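Local coordinates for UPF0255 protein frsA (Vibrio vulnificus, PDB 4I4C) that probably hydrolyses carboxylic esters as a serine esterase and does not act as a cofactor-independent pyruvate decarboxylase, at residues A[315-320]-A[332-337]; A[96-101]-A[135-140]; A[292-297]-A[372-377]. One frame throughout, in Å; residues are numbered along the deposited sequence.

Contact 1. Residues A[315-320]-A[332-337]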
loop_
_atom_site.group_PDB
_atom_site.type_symbol
_atom_site.label_atom_id
_atom_site.label_comp_id
_atom_site.label_asym_id
_atom_site.label_seq_id
_atom_site.Cartn_x
_atom_site.Cartn_y
_atom_site.Cartn_z
ATOM N N MET A 315 9.807 -8.563 -9.469
ATOM C CA MET A 315 8.828 -7.493 -9.220
ATOM C C MET A 315 9.181 -6.656 -7.994
ATOM O O MET A 315 9.022 -5.441 -8.007
ATOM C CB MET A 315 7.403 -8.024 -9.058
ATOM C CG MET A 315 6.358 -6.920 -9.262
ATOM S SD MET A 315 4.784 -7.080 -8.394
ATOM C CE MET A 315 5.257 -6.610 -6.727
ATOM N N TYR A 316 9.676 -7.305 -6.948
ATOM C CA TYR A 316 10.057 -6.576 -5.724
ATOM C C TYR A 316 11.292 -5.706 -5.939
ATOM O O TYR A 316 11.336 -4.546 -5.502
ATOM C CB TYR A 316 10.231 -7.527 -4.520
ATOM C CG TYR A 316 8.934 -8.250 -4.163
ATOM C CD1 TYR A 316 7.974 -7.636 -3.356
ATOM C CD2 TYR A 316 8.656 -9.528 -4.654
ATOM C CE1 TYR A 316 6.782 -8.275 -3.040
ATOM C CE2 TYR A 316 7.458 -10.183 -4.334
ATOM C CZ TYR A 316 6.529 -9.543 -3.525
ATOM O OH TYR A 316 5.338 -10.159 -3.196
ATOM N N LEU A 317 12.291 -6.265 -6.609
ATOM C CA LEU A 317 13.494 -5.514 -6.929
ATOM C C LEU A 317 13.166 -4.344 -7.875
ATOM O O LEU A 317 13.740 -3.265 -7.741
ATOM C CB LEU A 317 14.553 -6.449 -7.519
ATOM C CG LEU A 317 15.074 -7.505 -6.531
ATOM C CD1 LEU A 317 15.869 -8.594 -7.259
ATOM C CD2 LEU A 317 15.934 -6.847 -5.455
ATOM N N ASP A 318 12.223 -4.548 -8.800
ATOM C CA ASP A 318 11.797 -3.472 -9.706
ATOM C C ASP A 318 11.125 -2.338 -8.919
ATOM O O ASP A 318 11.422 -1.157 -9.123
ATOM C CB ASP A 318 10.828 -3.981 -10.788
ATOM C CG ASP A 318 11.495 -4.865 -11.869
ATOM O OD1 ASP A 318 12.743 -5.002 -11.933
ATOM O OD2 ASP A 318 10.732 -5.412 -12.699
ATOM N N VAL A 319 10.203 -2.691 -8.026
ATOM C CA VAL A 319 9.573 -1.689 -7.168
ATOM C C VAL A 319 10.605 -0.913 -6.327
ATOM O O VAL A 319 10.522 0.313 -6.207
ATOM C CB VAL A 319 8.525 -2.318 -6.228
ATOM C CG1 VAL A 319 8.123 -1.335 -5.126
ATOM C CG2 VAL A 319 7.312 -2.757 -7.016
ATOM N N LEU A 320 11.569 -1.631 -5.760
ATOM C CA LEU A 320 12.607 -1.011 -4.949
ATOM C C LEU A 320 13.473 -0.038 -5.756
ATOM O O LEU A 320 13.728 1.088 -5.316
ATOM C CB LEU A 320 13.456 -2.077 -4.258
ATOM C CG LEU A 320 12.688 -2.805 -3.152
ATOM C CD1 LEU A 320 13.466 -3.989 -2.663
ATOM C CD2 LEU A 320 12.396 -1.832 -2.013
ATOM N N TYR A 332 23.306 -6.407 -5.872
ATOM C CA TYR A 332 24.146 -6.621 -4.701
ATOM C C TYR A 332 24.238 -5.327 -3.902
ATOM O O TYR A 332 24.146 -5.334 -2.681
ATOM C CB TYR A 332 25.540 -7.106 -5.109
ATOM C CG TYR A 332 25.505 -8.286 -6.050
ATOM C CD1 TYR A 332 25.309 -9.578 -5.575
ATOM C CD2 TYR A 332 25.653 -8.104 -7.421
ATOM C CE1 TYR A 332 25.269 -10.659 -6.440
ATOM C CE2 TYR A 332 25.616 -9.174 -8.296
ATOM C CZ TYR A 332 25.422 -10.452 -7.802
ATOM O OH TYR A 332 25.387 -11.513 -8.683
ATOM N N SER A 333 24.403 -4.219 -4.609
ATOM C CA SER A 333 24.468 -2.923 -3.957
ATOM C C SER A 333 23.118 -2.544 -3.345
ATOM O O SER A 333 23.057 -2.140 -2.192
ATOM C CB SER A 333 24.937 -1.860 -4.935
ATOM O OG SER A 333 24.879 -0.588 -4.329
ATOM N N LEU A 334 22.042 -2.677 -4.119
ATOM C CA LEU A 334 20.690 -2.460 -3.599
ATOM C C LEU A 334 20.383 -3.241 -2.307
ATOM O O LEU A 334 19.788 -2.702 -1.369
ATOM C CB LEU A 334 19.654 -2.801 -4.668
ATOM C CG LEU A 334 18.172 -2.628 -4.333
ATOM C CD1 LEU A 334 17.947 -1.257 -3.753
ATOM C CD2 LEU A 334 17.307 -2.830 -5.592
ATOM N N SER A 335 20.788 -4.505 -2.266
ATOM C CA SER A 335 20.534 -5.365 -1.119
ATOM C C SER A 335 21.278 -4.892 0.126
ATOM O O SER A 335 20.751 -4.981 1.232
ATOM C CB SER A 335 20.954 -6.801 -1.425
ATOM O OG SER A 335 22.350 -6.864 -1.673
ATOM N N GLY A 336 22.507 -4.422 -0.057
ATOM C CA GLY A 336 23.295 -3.911 1.051
ATOM C C GLY A 336 22.739 -2.601 1.576
ATOM O O GLY A 336 22.783 -2.320 2.774
ATOM N N GLN A 337 22.197 -1.797 0.671
ATOM C CA GLN A 337 21.699 -0.479 1.038
ATOM C C GLN A 337 20.423 -0.496 1.871
ATOM O O GLN A 337 20.211 0.405 2.683
ATOM C CB GLN A 337 21.496 0.391 -0.201
ATOM C CG GLN A 337 22.783 0.954 -0.790
ATOM C CD GLN A 337 22.578 1.532 -2.189
ATOM O OE1 GLN A 337 21.633 1.160 -2.903
ATOM N NE2 GLN A 337 23.463 2.444 -2.587
#
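Leu334 reaches across to Leu317 and Leu320, and the pairing shows how little is needed to join two short helices: one branched side chain does all the touching from its side. Its path explains why. The CB points at helix 314-323, and with CG anti to the backbone N (chi1 -179°) the chain extends straight out from its own helix. CB and CG act as a stem, too far back to touch residues 315-320 themselves. At the fork, CD2 continues toward the partner helix and CD1 turns aside. CD2 then settles between two residues one helical turn apart, with Leu320 CB 4.1 Å from it and Leu317 CD2 4.2 Å from it. The same methyl also lies near the carbonyl oxygen Leu317 O. Leu317 starts out pointing off to the side, and it is its CD2 branch that comes round to the contact. Leu320 contributes the root of its side chain. No hydrogen bond crosses the interface, so the joint is a small, buried apolar one.

Next along the chain, Ser335 turns its hydroxyl back on its own helix. OG donates to Tyr332 O at 2.6 Å from 37° above the carbonyl plane, the same face from which Gly336 N approaches, and it also accepts from Gln310 NE2.

The two helices are linked through strand 328-329, which pairs in parallel with strand 28-29. Helix 31-44 flanks both, touching Leu317 through Leu37 and Tyr332 through Leu36, while Leu324 packs on Leu334 and Met338 on Leu320.

Contact 2. Residues A[96-101]-A[135-140]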
loop_
_atom_site.group_PDB
_atom_site.type_symbol
_atom_site.label_atom_id
_atom_site.label_comp_id
_atom_site.label_asym_id
_atom_site.label_seq_id
_atom_site.Cartn_x
_atom_site.Cartn_y
_atom_site.Cartn_z
ATOM N N GLY A 96 -5.174 -8.885 -23.507
ATOM C CA GLY A 96 -4.139 -9.685 -22.871
ATOM C C GLY A 96 -3.173 -8.896 -22.002
ATOM O O GLY A 96 -2.564 -9.451 -21.097
ATOM N N ASN A 97 -3.020 -7.604 -22.274
ATOM C CA ASN A 97 -2.122 -6.765 -21.476
ATOM C C ASN A 97 -2.726 -6.524 -20.091
ATOM O O ASN A 97 -3.927 -6.312 -19.969
ATOM C CB ASN A 97 -1.829 -5.441 -22.200
ATOM C CG ASN A 97 -1.105 -4.408 -21.314
ATOM O OD1 ASN A 97 -1.740 -3.620 -20.615
ATOM N ND2 ASN A 97 0.216 -4.389 -21.385
ATOM N N TRP A 98 -1.884 -6.563 -19.058
ATOM C CA TRP A 98 -2.343 -6.424 -17.677
ATOM C C TRP A 98 -3.084 -5.100 -17.458
ATOM O O TRP A 98 -4.237 -5.097 -17.036
ATOM C CB TRP A 98 -1.162 -6.535 -16.710
ATOM C CG TRP A 98 -1.541 -6.290 -15.271
ATOM C CD1 TRP A 98 -1.697 -5.084 -14.651
ATOM C CD2 TRP A 98 -1.785 -7.286 -14.285
ATOM N NE1 TRP A 98 -2.035 -5.270 -13.338
ATOM C CE2 TRP A 98 -2.098 -6.617 -13.086
ATOM C CE3 TRP A 98 -1.771 -8.689 -14.296
ATOM C CZ2 TRP A 98 -2.403 -7.297 -11.914
ATOM C CZ3 TRP A 98 -2.073 -9.366 -13.135
ATOM C CH2 TRP A 98 -2.376 -8.667 -11.950
ATOM N N ALA A 99 -2.431 -3.987 -17.776
ATOM C CA ALA A 99 -3.082 -2.677 -17.653
ATOM C C ALA A 99 -4.363 -2.589 -18.475
ATOM O O ALA A 99 -5.359 -2.067 -18.008
ATOM C CB ALA A 99 -2.141 -1.562 -18.049
ATOM N N TYR A 100 -4.319 -3.089 -19.705
ATOM C CA TYR A 100 -5.482 -3.021 -20.596
ATOM C C TYR A 100 -6.681 -3.760 -20.005
ATOM O O TYR A 100 -7.794 -3.238 -19.966
ATOM C CB TYR A 100 -5.138 -3.631 -21.951
ATOM C CG TYR A 100 -6.289 -3.616 -22.936
ATOM C CD1 TYR A 100 -7.162 -4.692 -23.030
ATOM C CD2 TYR A 100 -6.506 -2.522 -23.760
ATOM C CE1 TYR A 100 -8.221 -4.679 -23.926
ATOM C CE2 TYR A 100 -7.561 -2.501 -24.667
ATOM C CZ TYR A 100 -8.414 -3.580 -24.740
ATOM O OH TYR A 100 -9.470 -3.571 -25.624
ATOM N N GLU A 101 -6.452 -4.987 -19.549
ATOM C CA GLU A 101 -7.558 -5.810 -19.092
ATOM C C GLU A 101 -8.131 -5.285 -17.783
ATOM O O GLU A 101 -9.345 -5.340 -17.582
ATOM C CB GLU A 101 -7.170 -7.290 -18.990
ATOM C CG GLU A 101 -6.802 -7.964 -20.346
ATOM C CD GLU A 101 -7.956 -8.070 -21.340
ATOM O OE1 GLU A 101 -9.113 -7.766 -20.989
ATOM O OE2 GLU A 101 -7.698 -8.475 -22.497
ATOM N N ALA A 135 -4.641 -2.088 -12.189
ATOM C CA ALA A 135 -4.120 -1.937 -13.555
ATOM C C ALA A 135 -2.692 -1.376 -13.566
ATOM O O ALA A 135 -1.857 -1.781 -14.375
ATOM C CB ALA A 135 -5.051 -1.053 -14.398
ATOM N N GLY A 136 -2.412 -0.441 -12.660
ATOM C CA GLY A 136 -1.102 0.178 -12.621
ATOM C C GLY A 136 -0.101 -0.566 -11.741
ATOM O O GLY A 136 1.116 -0.364 -11.837
ATOM N N TYR A 137 -0.618 -1.410 -10.860
ATOM C CA TYR A 137 0.242 -2.180 -9.953
ATOM C C TYR A 137 1.297 -2.910 -10.765
ATOM O O TYR A 137 0.966 -3.513 -11.807
ATOM C CB TYR A 137 -0.623 -3.180 -9.181
ATOM C CG TYR A 137 0.107 -4.286 -8.444
ATOM C CD1 TYR A 137 0.572 -4.102 -7.138
ATOM C CD2 TYR A 137 0.274 -5.539 -9.026
ATOM C CE1 TYR A 137 1.214 -5.136 -6.454
ATOM C CE2 TYR A 137 0.913 -6.575 -8.351
ATOM C CZ TYR A 137 1.378 -6.372 -7.060
ATOM O OH TYR A 137 2.007 -7.415 -6.384
ATOM N N PRO A 138 2.563 -2.873 -10.301
ATOM C CA PRO A 138 3.027 -2.296 -9.027
ATOM C C PRO A 138 3.546 -0.848 -9.097
ATOM O O PRO A 138 4.377 -0.451 -8.265
ATOM C CB PRO A 138 4.189 -3.210 -8.665
ATOM C CG PRO A 138 4.831 -3.461 -10.009
ATOM C CD PRO A 138 3.645 -3.620 -10.968
ATOM N N HIS A 139 3.091 -0.075 -10.073
ATOM C CA HIS A 139 3.345 1.369 -10.081
ATOM C C HIS A 139 4.821 1.727 -10.219
ATOM O O HIS A 139 5.369 2.499 -9.426
ATOM C CB HIS A 139 2.733 2.013 -8.833
ATOM C CG HIS A 139 1.320 1.589 -8.596
ATOM N ND1 HIS A 139 0.295 1.925 -9.455
ATOM C CD2 HIS A 139 0.762 0.845 -7.611
ATOM C CE1 HIS A 139 -0.834 1.409 -9.009
ATOM N NE2 HIS A 139 -0.580 0.752 -7.889
ATOM N N LEU A 140 5.464 1.125 -11.212
ATOM C CA LEU A 140 6.819 1.483 -11.599
ATOM C C LEU A 140 6.790 2.875 -12.217
ATOM O O LEU A 140 5.875 3.195 -12.981
ATOM C CB LEU A 140 7.363 0.468 -12.598
ATOM C CG LEU A 140 7.543 -0.957 -12.055
ATOM C CD1 LEU A 140 8.346 -1.791 -13.031
ATOM C CD2 LEU A 140 8.206 -0.955 -10.682
#
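Ala99 and Ala135 bring their CA atoms to within 4.3 Å, so the start of helix 98-114 lies almost directly against the end of helix 121-136. Small residues allow such closeness: Ala135 CB packs 3.8 Å from Ala99 O, and Ala99 CB lies 3.7 Å from Ala135 O. Trp98 fills the space beside them. Its chi1 of 175° turns the indole away from the backbone N and out toward residues 135-140, where its edge meets Ala135 O near the ring plane, CD1 coming to 3.3 Å. The indole NE1 donates to Ile134 O. On the six-membered ring, CZ2 packs 4.3 Å from Tyr137 CD2.

Arg50 ties these residues together from outside, forming a cation-pi pair with Trp98 and donating through NE to Tyr137 O. Asn97 caps the first helix: its OD1 receives Tyr100 N at 2.8 Å on a lone pair in the carbonyl plane. Tyr137, whose OH is hydrogen-bonded to Asn51 O, leaves the other helix into a cis peptide before Pro138, whose CB lies over one face of the tyrosine ring, toward its rim.

Helix 64-75 packs on Trp98 through Leu71 and Ile74, helix 144-163 on both alanines, and helix 314-323 on Tyr137 and Pro138.

Contact 3. Residues A[292-297]-A[372-377]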
loop_
_atom_site.group_PDB
_atom_site.type_symbol
_atom_site.label_atom_id
_atom_site.label_comp_id
_atom_site.label_asym_id
_atom_site.label_seq_id
_atom_site.Cartn_x
_atom_site.Cartn_y
_atom_site.Cartn_z
ATOM N N CYS A 292 -1.287 2.665 17.896
ATOM C CA CYS A 292 -0.712 2.253 16.620
ATOM C C CYS A 292 -0.977 0.766 16.352
ATOM O O CYS A 292 -0.892 -0.069 17.253
ATOM C CB CYS A 292 0.799 2.557 16.571
ATOM S SG CYS A 292 1.640 2.002 15.025
ATOM N N VAL A 293 -1.323 0.442 15.108
ATOM C CA VAL A 293 -1.539 -0.940 14.711
ATOM C C VAL A 293 -0.852 -1.148 13.367
ATOM O O VAL A 293 -1.000 -0.331 12.452
ATOM C CB VAL A 293 -3.039 -1.264 14.554
ATOM C CG1 VAL A 293 -3.239 -2.731 14.207
ATOM C CG2 VAL A 293 -3.808 -0.902 15.816
ATOM N N ILE A 294 -0.097 -2.229 13.255
ATOM C CA ILE A 294 0.604 -2.545 12.027
ATOM C C ILE A 294 0.311 -3.975 11.575
ATOM O O ILE A 294 0.083 -4.852 12.392
ATOM C CB ILE A 294 2.130 -2.320 12.154
ATOM C CG1 ILE A 294 2.737 -3.231 13.231
ATOM C CG2 ILE A 294 2.444 -0.851 12.462
ATOM C CD1 ILE A 294 4.278 -3.275 13.180
ATOM N N LEU A 295 0.280 -4.205 10.261
ATOM C CA LEU A 295 0.074 -5.553 9.753
ATOM C C LEU A 295 1.070 -5.834 8.642
ATOM O O LEU A 295 1.177 -5.058 7.691
ATOM C CB LEU A 295 -1.369 -5.733 9.258
ATOM C CG LEU A 295 -1.744 -7.083 8.626
ATOM C CD1 LEU A 295 -1.365 -8.282 9.491
ATOM C CD2 LEU A 295 -3.236 -7.130 8.285
ATOM N N GLY A 296 1.793 -6.946 8.754
ATOM C CA GLY A 296 2.718 -7.361 7.702
ATOM C C GLY A 296 3.910 -6.436 7.459
ATOM O O GLY A 296 4.447 -6.388 6.351
ATOM N N ALA A 297 4.336 -5.710 8.492
ATOM C CA ALA A 297 5.427 -4.740 8.360
ATOM C C ALA A 297 6.820 -5.393 8.351
ATOM O O ALA A 297 7.105 -6.282 9.170
ATOM C CB ALA A 297 5.329 -3.672 9.472
ATOM N N SER A 372 9.025 -12.761 15.050
ATOM C CA SER A 372 10.171 -12.133 15.710
ATOM C C SER A 372 10.268 -10.614 15.505
ATOM O O SER A 372 10.623 -9.871 16.424
ATOM C CB SER A 372 11.464 -12.806 15.262
ATOM O OG SER A 372 11.554 -12.909 13.860
ATOM N N ASP A 373 9.942 -10.153 14.308
ATOM C CA ASP A 373 9.870 -8.718 14.040
ATOM C C ASP A 373 8.827 -8.039 14.937
ATOM O O ASP A 373 9.123 -7.062 15.645
ATOM C CB ASP A 373 9.528 -8.472 12.571
ATOM C CG ASP A 373 10.758 -8.284 11.702
ATOM O OD1 ASP A 373 11.879 -8.491 12.205
ATOM O OD2 ASP A 373 10.601 -7.939 10.509
ATOM N N ASN A 374 7.610 -8.578 14.903
ATOM C CA ASN A 374 6.498 -8.055 15.686
ATOM C C ASN A 374 6.664 -8.182 17.204
ATOM O O ASN A 374 6.208 -7.324 17.957
ATOM C CB ASN A 374 5.196 -8.681 15.191
ATOM C CG ASN A 374 4.901 -8.281 13.764
ATOM O OD1 ASN A 374 4.870 -7.091 13.447
ATOM N ND2 ASN A 374 4.748 -9.259 12.885
ATOM N N GLN A 375 7.330 -9.245 17.640
ATOM C CA GLN A 375 7.696 -9.393 19.045
ATOM C C GLN A 375 8.608 -8.279 19.545
ATOM O O GLN A 375 8.430 -7.782 20.658
ATOM C CB GLN A 375 8.371 -10.740 19.276
ATOM C CG GLN A 375 7.418 -11.814 19.727
ATOM C CD GLN A 375 8.108 -13.145 19.871
ATOM O OE1 GLN A 375 8.922 -13.541 19.025
ATOM N NE2 GLN A 375 7.799 -13.846 20.950
ATOM N N MET A 376 9.585 -7.898 18.727
ATOM C CA MET A 376 10.471 -6.783 19.048
ATOM C C MET A 376 9.688 -5.506 19.290
ATOM O O MET A 376 9.827 -4.851 20.325
ATOM C CB MET A 376 11.441 -6.539 17.903
ATOM C CG MET A 376 12.781 -7.175 18.082
ATOM S SD MET A 376 14.025 -6.304 17.125
ATOM C CE MET A 376 13.664 -6.909 15.491
ATOM N N VAL A 377 8.870 -5.147 18.308
ATOM C CA VAL A 377 8.056 -3.946 18.403
ATOM C C VAL A 377 7.193 -3.985 19.668
ATOM O O VAL A 377 7.113 -3.002 20.404
ATOM C CB VAL A 377 7.169 -3.769 17.141
ATOM C CG1 VAL A 377 6.126 -2.691 17.361
ATOM C CG2 VAL A 377 8.036 -3.443 15.928
HETATM O O HOH W 1 3.478 -6.142 11.584
#
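Ile294 and Asn374 pass side by side, pointing opposite ways, where an inner strand of the alpha/beta-hydrolase sheet faces a helix on its flank. Strand 291-295 runs parallel to strand 358-363, and helix 371-379 covers this side of the pair. Ile294 points at the helix: a chi1 of 62° tucks CG1 over the backbone, in the gap flanked by N and C, and from there CD1 runs outward to lie 3.9 Å from Asn374 OD1. Asn374 comes the other way, reaching past the isoleucine toward the turn that follows the strand. Val377, one turn further on, also points toward the strand.

Asp373 points to the same side but is engaged beyond the strand's end. Its OD2 accepts from His300 N and its OD1 from Asp301 N, so two backbone amides fix the carboxylate. The 4.1 Å between Asp373 OD2 and Ala297 O is mere proximity; Ala297 O accepts from Ser369 OG, which in turn receives Asn374 ND2.

Both ends of the Asn374 amide thus lead back to the backbone of Ala297, one through that serine and the other through a water. The water donates to Asn374 OD1 at a short 2.5 Å and accepts from Ala297 N at 3.2 Å.

Overall arrangement
Contacts 1 and 2 adjoin, although their centres are 21 Å apart: Met315 CE packs 3.4 Å from Tyr137 OH, and Val319 CG2 packs 3.6 Å from Pro138 CB. Contact 3 stands apart, with nearest atoms about 10 Å from contact 1 and about 13 Å from contact 2. In sequence, contact 1 falls between the two segments of contact 3, in the insertion between strands 291-295 and 358-363, where alpha/beta hydrolases commonly carry a cap. All three approach the bound hexanoic acid: the side chain of Leu320 is about 5 Å away, those of Tyr137 and Ala297 about 8 Å. Leu295 of contact 3 also lines the glycol-ether pocket.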